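Local coordinates for response regulator receiver (Brucella melitensis biovar Abortus, PDB 4G97), which probably relays stress signals as a PhyR-type response regulator, its phosphorylatable receiver domain controlling a sigma-factor-like domain that is expected to sequester an anti-sigma factor, at residues Arg6-Phe17 and Asp52-Cys61. Residues are numbered along the deposited sequence; the frame is centred on the assembly and turned at random.
Sequences RIAPHLPYLRRF and DRIGLYRLFC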
ATOM      1  N   ARG A   6      12.799 -19.335   7.868  1.00 41.86           N
ATOM      2  CA  ARG A   6      13.110 -18.960   6.496  1.00 39.55           C
ATOM      3  C   ARG A   6      12.084 -17.907   6.047  1.00 39.37           C
ATOM      4  O   ARG A   6      12.452 -16.938   5.380  1.00 39.55           O
ATOM      5  CB  ARG A   6      13.075 -20.187   5.559  1.00 38.45           C
ATOM      6  CG  ARG A   6      14.326 -21.094   5.667  1.00 46.56           C
ATOM      7  CD  ARG A   6      14.537 -22.045   4.491  1.00 50.79           C
ATOM      8  NE  ARG A   6      13.375 -22.882   4.184  1.00 55.34           N
ATOM      9  CZ  ARG A   6      13.270 -24.173   4.490  1.00 75.48           C
ATOM     10  NH1 ARG A   6      14.265 -24.801   5.110  1.00 75.79           N
ATOM     11  NH2 ARG A   6      12.173 -24.846   4.180  1.00 47.67           N
ATOM     12  N   ILE A   7      10.802 -18.104   6.423  1.00 32.98           N
ATOM     13  CA  ILE A   7       9.707 -17.224   6.018  1.00 33.53           C
ATOM     14  C   ILE A   7       9.401 -16.033   6.939  1.00 38.00           C
ATOM     15  O   ILE A   7       8.999 -14.977   6.439  1.00 35.89           O
ATOM     16  CB  ILE A   7       8.442 -17.980   5.528  1.00 37.02           C
ATOM     17  CG1 ILE A   7       7.719 -18.707   6.647  1.00 37.20           C
ATOM     18  CG2 ILE A   7       8.720 -18.885   4.316  1.00 37.46           C
ATOM     19  CD1 ILE A   7       6.442 -18.045   7.021  1.00 51.65           C
ATOM     20  N   ALA A   8       9.610 -16.184   8.270  1.00 36.53           N
ATOM     21  CA  ALA A   8       9.347 -15.116   9.255  1.00 36.77           C
ATOM     22  C   ALA A   8       9.843 -13.718   8.834  1.00 40.75           C
ATOM     23  O   ALA A   8       9.055 -12.778   8.961  1.00 41.28           O
ATOM     24  CB  ALA A   8       9.887 -15.484  10.631  1.00 37.42           C
ATOM     25  N   PRO A   9      11.072 -13.530   8.267  1.00 36.95           N
ATOM     26  CA  PRO A   9      11.482 -12.167   7.876  1.00 35.99           C
ATOM     27  C   PRO A   9      10.676 -11.551   6.745  1.00 36.78           C
ATOM     28  O   PRO A   9      10.745 -10.332   6.562  1.00 35.86           O
ATOM     29  CB  PRO A   9      12.945 -12.338   7.444  1.00 37.78           C
ATOM     30  CG  PRO A   9      13.379 -13.618   8.033  1.00 42.54           C
ATOM     31  CD  PRO A   9      12.174 -14.487   8.027  1.00 38.22           C
ATOM     32  N   HIS A  10       9.948 -12.383   5.970  1.00 30.96           N
ATOM     33  CA  HIS A  10       9.206 -11.915   4.805  1.00 29.41           C
ATOM     34  C   HIS A  10       7.721 -11.577   5.098  1.00 31.43           C
ATOM     35  O   HIS A  10       7.050 -10.988   4.242  1.00 28.26           O
ATOM     36  CB  HIS A  10       9.373 -12.921   3.640  1.00 29.48           C
ATOM     37  CG  HIS A  10      10.815 -13.232   3.329  1.00 32.66           C
ATOM     38  ND1 HIS A  10      11.675 -12.263   2.839  1.00 34.70           N
ATOM     39  CD2 HIS A  10      11.511 -14.379   3.509  1.00 33.46           C
ATOM     40  CE1 HIS A  10      12.857 -12.853   2.721  1.00 33.57           C
ATOM     41  NE2 HIS A  10      12.802 -14.131   3.090  1.00 33.56           N
ATOM     42  N   LEU A  11       7.218 -11.966   6.291  1.00 27.42           N
ATOM     43  CA  LEU A  11       5.819 -11.721   6.699  1.00 27.24           C
ATOM     44  C   LEU A  11       5.423 -10.219   6.728  1.00 31.04           C
ATOM     45  O   LEU A  11       4.357  -9.894   6.202  1.00 30.86           O
ATOM     46  CB  LEU A  11       5.490 -12.412   8.036  1.00 27.05           C
ATOM     47  CG  LEU A  11       5.465 -13.942   8.038  1.00 31.55           C
ATOM     48  CD1 LEU A  11       5.335 -14.467   9.487  1.00 31.45           C
ATOM     49  CD2 LEU A  11       4.281 -14.479   7.199  1.00 34.86           C
ATOM     50  N   PRO A  12       6.230  -9.283   7.292  1.00 28.32           N
ATOM     51  CA  PRO A  12       5.820  -7.867   7.265  1.00 27.61           C
ATOM     52  C   PRO A  12       5.463  -7.371   5.862  1.00 31.31           C
ATOM     53  O   PRO A  12       4.368  -6.854   5.672  1.00 28.16           O
ATOM     54  CB  PRO A  12       7.055  -7.141   7.817  1.00 28.62           C
ATOM     55  CG  PRO A  12       7.641  -8.142   8.773  1.00 33.56           C
ATOM     56  CD  PRO A  12       7.512  -9.434   8.017  1.00 29.39           C
ATOM     57  N   TYR A  13       6.361  -7.582   4.865  1.00 28.90           N
ATOM     58  CA  TYR A  13       6.119  -7.126   3.498  1.00 28.81           C
ATOM     59  C   TYR A  13       4.970  -7.844   2.815  1.00 31.72           C
ATOM     60  O   TYR A  13       4.358  -7.284   1.898  1.00 30.32           O
ATOM     61  CB  TYR A  13       7.406  -7.154   2.643  1.00 31.04           C
ATOM     62  CG  TYR A  13       8.418  -6.107   3.057  1.00 37.85           C
ATOM     63  CD1 TYR A  13       8.020  -4.939   3.706  1.00 40.08           C
ATOM     64  CD2 TYR A  13       9.770  -6.261   2.766  1.00 40.43           C
ATOM     65  CE1 TYR A  13       8.942  -3.981   4.103  1.00 41.32           C
ATOM     66  CE2 TYR A  13      10.704  -5.299   3.151  1.00 42.15           C
ATOM     67  CZ  TYR A  13      10.284  -4.166   3.828  1.00 50.71           C
ATOM     68  OH  TYR A  13      11.174  -3.190   4.197  1.00 55.02           O
ATOM     69  N   LEU A  14       4.695  -9.089   3.219  1.00 28.38           N
ATOM     70  CA  LEU A  14       3.572  -9.824   2.639  1.00 27.41           C
ATOM     71  C   LEU A  14       2.259  -9.195   3.131  1.00 29.09           C
ATOM     72  O   LEU A  14       1.315  -9.096   2.350  1.00 30.26           O
ATOM     73  CB  LEU A  14       3.655 -11.324   2.946  1.00 26.96           C
ATOM     74  CG  LEU A  14       2.497 -12.198   2.417  1.00 30.90           C
ATOM     75  CD1 LEU A  14       2.548 -12.348   0.911  1.00 29.87           C
ATOM     76  CD2 LEU A  14       2.480 -13.570   3.106  1.00 33.44           C
ATOM     77  N   ARG A  15       2.217  -8.722   4.406  1.00 24.41           N
ATOM     78  CA  ARG A  15       1.060  -7.986   4.953  1.00 23.25           C
ATOM     79  C   ARG A  15       0.909  -6.665   4.179  1.00 25.34           C
ATOM     80  O   ARG A  15      -0.206  -6.308   3.850  1.00 25.64           O
ATOM     81  CB  ARG A  15       1.230  -7.696   6.464  1.00 24.64           C
ATOM     82  CG  ARG A  15       1.076  -8.948   7.316  1.00 26.77           C
ATOM     83  CD  ARG A  15       1.065  -8.698   8.809  1.00 30.41           C
ATOM     84  NE  ARG A  15       1.274  -9.966   9.512  1.00 28.31           N
ATOM     85  CZ  ARG A  15       2.456 -10.411   9.934  1.00 37.32           C
ATOM     86  NH1 ARG A  15       3.538  -9.653   9.824  1.00 24.32           N
ATOM     87  NH2 ARG A  15       2.554 -11.593  10.513  1.00 28.34           N
ATOM     88  N   ARG A  16       2.024  -5.954   3.863  1.00 21.63           N
ATOM     89  CA  ARG A  16       1.948  -4.711   3.090  1.00 22.89           C
ATOM     90  C   ARG A  16       1.236  -4.989   1.752  1.00 28.48           C
ATOM     91  O   ARG A  16       0.254  -4.306   1.402  1.00 27.36           O
ATOM     92  CB  ARG A  16       3.345  -4.120   2.839  1.00 20.97           C
ATOM     93  CG  ARG A  16       3.284  -2.839   1.974  1.00 20.56           C
ATOM     94  CD  ARG A  16       4.654  -2.294   1.610  1.00 26.64           C
ATOM     95  NE  ARG A  16       5.458  -3.318   0.936  1.00 34.39           N
ATOM     96  CZ  ARG A  16       6.780  -3.310   0.846  1.00 38.61           C
ATOM     97  NH1 ARG A  16       7.478  -2.303   1.346  1.00 26.51           N
ATOM     98  NH2 ARG A  16       7.414  -4.309   0.253  1.00 27.65           N
ATOM     99  N   PHE A  17       1.701  -6.041   1.048  1.00 24.84           N
ATOM    100  CA  PHE A  17       1.129  -6.481  -0.216  1.00 24.79           C
ATOM    101  C   PHE A  17      -0.357  -6.863  -0.035  1.00 30.48           C
ATOM    102  O   PHE A  17      -1.198  -6.377  -0.787  1.00 29.63           O
ATOM    103  CB  PHE A  17       1.939  -7.664  -0.760  1.00 26.39           C
ATOM    104  CG  PHE A  17       1.398  -8.290  -2.024  1.00 28.29           C
ATOM    105  CD1 PHE A  17       1.379  -7.576  -3.223  1.00 31.36           C
ATOM    106  CD2 PHE A  17       0.949  -9.608  -2.030  1.00 29.13           C
ATOM    107  CE1 PHE A  17       0.877  -8.156  -4.389  1.00 31.50           C
ATOM    108  CE2 PHE A  17       0.469 -10.191  -3.206  1.00 32.25           C
ATOM    109  CZ  PHE A  17       0.425  -9.454  -4.373  1.00 30.50           C
ATOM    110  N   ASP A  52      12.878 -18.128  -0.819  1.00 35.13           N
ATOM    111  CA  ASP A  52      11.871 -18.297   0.210  1.00 34.38           C
ATOM    112  C   ASP A  52      10.792 -17.194   0.101  1.00 36.01           C
ATOM    113  O   ASP A  52       9.611 -17.505   0.236  1.00 34.86           O
ATOM    114  CB  ASP A  52      12.549 -18.318   1.587  1.00 35.85           C
ATOM    115  CG  ASP A  52      13.469 -19.516   1.810  1.00 44.30           C
ATOM    116  OD1 ASP A  52      13.147 -20.623   1.307  1.00 44.47           O
ATOM    117  OD2 ASP A  52      14.467 -19.366   2.536  1.00 48.64           O
ATOM    118  N   ARG A  53      11.196 -15.944  -0.228  1.00 33.39           N
ATOM    119  CA  ARG A  53      10.285 -14.789  -0.376  1.00 33.64           C
ATOM    120  C   ARG A  53       9.293 -15.020  -1.500  1.00 37.33           C
ATOM    121  O   ARG A  53       8.089 -14.888  -1.284  1.00 36.05           O
ATOM    122  CB  ARG A  53      11.049 -13.470  -0.598  1.00 33.29           C
ATOM    123  CG  ARG A  53      10.198 -12.225  -0.258  1.00 33.22           C
ATOM    124  CD  ARG A  53      10.833 -10.884  -0.621  1.00 33.30           C
ATOM    125  NE  ARG A  53       9.857  -9.793  -0.460  1.00 41.45           N
ATOM    126  CZ  ARG A  53       9.789  -8.704  -1.218  1.00 53.72           C
ATOM    127  NH1 ARG A  53      10.663  -8.515  -2.206  1.00 38.82           N
ATOM    128  NH2 ARG A  53       8.841  -7.791  -1.000  1.00 29.83           N
ATOM    129  N   ILE A  54       9.804 -15.411  -2.697  1.00 35.31           N
ATOM    130  CA  ILE A  54       9.010 -15.748  -3.886  1.00 34.99           C
ATOM    131  C   ILE A  54       8.025 -16.876  -3.556  1.00 38.46           C
ATOM    132  O   ILE A  54       6.840 -16.737  -3.847  1.00 38.24           O
ATOM    133  CB  ILE A  54       9.900 -16.013  -5.146  1.00 37.71           C
ATOM    134  CG1 ILE A  54      10.755 -14.773  -5.478  1.00 38.46           C
ATOM    135  CG2 ILE A  54       9.057 -16.445  -6.375  1.00 37.78           C
ATOM    136  CD1 ILE A  54      11.925 -15.002  -6.476  1.00 42.63           C
ATOM    137  N   GLY A  55       8.512 -17.945  -2.906  1.00 35.70           N
ATOM    138  CA  GLY A  55       7.687 -19.075  -2.470  1.00 34.63           C
ATOM    139  C   GLY A  55       6.579 -18.678  -1.498  1.00 36.06           C
ATOM    140  O   GLY A  55       5.467 -19.222  -1.556  1.00 33.94           O
ATOM    141  N   LEU A  56       6.875 -17.717  -0.593  1.00 31.36           N
ATOM    142  CA  LEU A  56       5.875 -17.240   0.356  1.00 30.47           C
ATOM    143  C   LEU A  56       4.771 -16.464  -0.379  1.00 33.03           C
ATOM    144  O   LEU A  56       3.599 -16.717  -0.127  1.00 31.03           O
ATOM    145  CB  LEU A  56       6.516 -16.381   1.465  1.00 30.37           C
ATOM    146  CG  LEU A  56       5.595 -15.809   2.560  1.00 34.34           C
ATOM    147  CD1 LEU A  56       4.896 -16.913   3.359  1.00 33.86           C
ATOM    148  CD2 LEU A  56       6.360 -14.918   3.517  1.00 33.45           C
ATOM    149  N   TYR A  57       5.150 -15.535  -1.284  1.00 30.44           N
ATOM    150  CA  TYR A  57       4.204 -14.711  -2.049  1.00 29.73           C
ATOM    151  C   TYR A  57       3.390 -15.551  -3.024  1.00 35.05           C
ATOM    152  O   TYR A  57       2.196 -15.277  -3.212  1.00 33.15           O
ATOM    153  CB  TYR A  57       4.945 -13.618  -2.805  1.00 28.87           C
ATOM    154  CG  TYR A  57       5.211 -12.374  -1.990  1.00 27.26           C
ATOM    155  CD1 TYR A  57       6.191 -12.359  -1.004  1.00 29.04           C
ATOM    156  CD2 TYR A  57       4.486 -11.204  -2.211  1.00 26.00           C
ATOM    157  CE1 TYR A  57       6.464 -11.202  -0.274  1.00 29.55           C
ATOM    158  CE2 TYR A  57       4.753 -10.044  -1.494  1.00 24.89           C
ATOM    159  CZ  TYR A  57       5.762 -10.037  -0.550  1.00 31.34           C
ATOM    160  OH  TYR A  57       6.042  -8.887   0.139  1.00 32.05           O
ATOM    161  N   ARG A  58       4.037 -16.587  -3.631  1.00 33.47           N
ATOM    162  CA  ARG A  58       3.408 -17.566  -4.542  1.00 33.33           C
ATOM    163  C   ARG A  58       2.317 -18.351  -3.806  1.00 38.00           C
ATOM    164  O   ARG A  58       1.197 -18.473  -4.303  1.00 37.56           O
ATOM    165  CB  ARG A  58       4.473 -18.524  -5.133  1.00 34.38           C
ATOM    166  CG  ARG A  58       3.915 -19.425  -6.219  1.00 42.15           C
ATOM    167  CD  ARG A  58       5.017 -20.128  -6.953  1.00 51.98           C
ATOM    168  NE  ARG A  58       4.489 -21.281  -7.674  1.00 61.17           N
ATOM    169  CZ  ARG A  58       5.237 -22.212  -8.252  1.00 73.23           C
ATOM    170  NH1 ARG A  58       6.564 -22.137  -8.199  1.00 55.62           N
ATOM    171  NH2 ARG A  58       4.668 -23.230  -8.882  1.00 57.83           N
ATOM    172  N   LEU A  59       2.629 -18.850  -2.598  1.00 36.48           N
ATOM    173  CA  LEU A  59       1.660 -19.545  -1.756  1.00 36.02           C
ATOM    174  C   LEU A  59       0.502 -18.604  -1.451  1.00 39.34           C
ATOM    175  O   LEU A  59      -0.657 -18.996  -1.621  1.00 38.93           O
ATOM    176  CB  LEU A  59       2.335 -20.004  -0.457  1.00 36.29           C
ATOM    177  CG  LEU A  59       1.467 -20.675   0.606  1.00 41.06           C
ATOM    178  CD1 LEU A  59       0.824 -21.948   0.082  1.00 41.26           C
ATOM    179  CD2 LEU A  59       2.310 -21.006   1.822  1.00 43.93           C
ATOM    180  N   PHE A  60       0.806 -17.348  -1.024  1.00 35.20           N
ATOM    181  CA  PHE A  60      -0.243 -16.359  -0.752  1.00 33.83           C
ATOM    182  C   PHE A  60      -1.139 -16.171  -1.986  1.00 36.81           C
ATOM    183  O   PHE A  60      -2.353 -16.298  -1.865  1.00 37.12           O
ATOM    184  CB  PHE A  60       0.355 -15.011  -0.294  1.00 35.00           C
ATOM    185  CG  PHE A  60      -0.698 -13.954  -0.051  1.00 35.14           C
ATOM    186  CD1 PHE A  60      -1.152 -13.148  -1.093  1.00 35.90           C
ATOM    187  CD2 PHE A  60      -1.285 -13.807   1.205  1.00 35.84           C
ATOM    188  CE1 PHE A  60      -2.157 -12.209  -0.881  1.00 36.09           C
ATOM    189  CE2 PHE A  60      -2.272 -12.849   1.422  1.00 37.19           C
ATOM    190  CZ  PHE A  60      -2.711 -12.067   0.373  1.00 34.94           C
ATOM    191  N   CYS A  61      -0.547 -15.850  -3.155  1.00 35.32           N
ATOM    192  CA  CYS A  61      -1.300 -15.646  -4.401  1.00 36.86           C
ATOM    193  C   CYS A  61      -2.087 -16.883  -4.863  1.00 43.69           C
ATOM    194  O   CYS A  61      -3.195 -16.721  -5.365  1.00 42.61           O
ATOM    195  CB  CYS A  61      -0.428 -15.076  -5.512  1.00 37.13           C
ATOM    196  SG  CYS A  61       0.226 -13.418  -5.171  1.00 40.93           S
TER
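L14 sits between L56, Y57 and F60 at the apolar centre between two helices of the sigma2-like part of PhyR; the axes of their 11-17 and 52-61 segments approach to 10.7 Å and cross at -38°. With CG anti to the backbone N (chi1 178°) and the second torsion turned to match, CD1 sits over the middle of the Y57 ring, 3.8 Å from the ring centroid in a CH-pi contact. The same CD1 meets F60 CB at 3.7 Å, while CD2 lies against L56 CG. V32 of helix 25-41 also touches L14. One turn on, F17 completes an aromatic cluster with Y57 and F60; C61 SG lies at its ring edge, 3.8 Å from CE2. Toward the start of both segments, L56 CD2 packs 3.6 Å from H10 CB, and L56 CD1 faces I7 CD1. R53 CB lies over one face of the H10 imidazole in a CH-pi contact, toward the ring's rim, while R53 CG approaches ND1 to 3.4 Å. Extended from CG to NE, R53 reaches past H10 to donate from NH2 to Y57 OH at 3.2 Å, 28° out of the guanidinium plane. E105 gathers this polar edge: its backbone O accepts from R53 NH2, and its carboxylate pairs with R16 and hydrogen-bonds Y57 OH, which probably offsets the nearby arginine charges. At the N-terminal end of both segments, R6 NE and D52 OD1 form a long salt bridge of 3.7 Å.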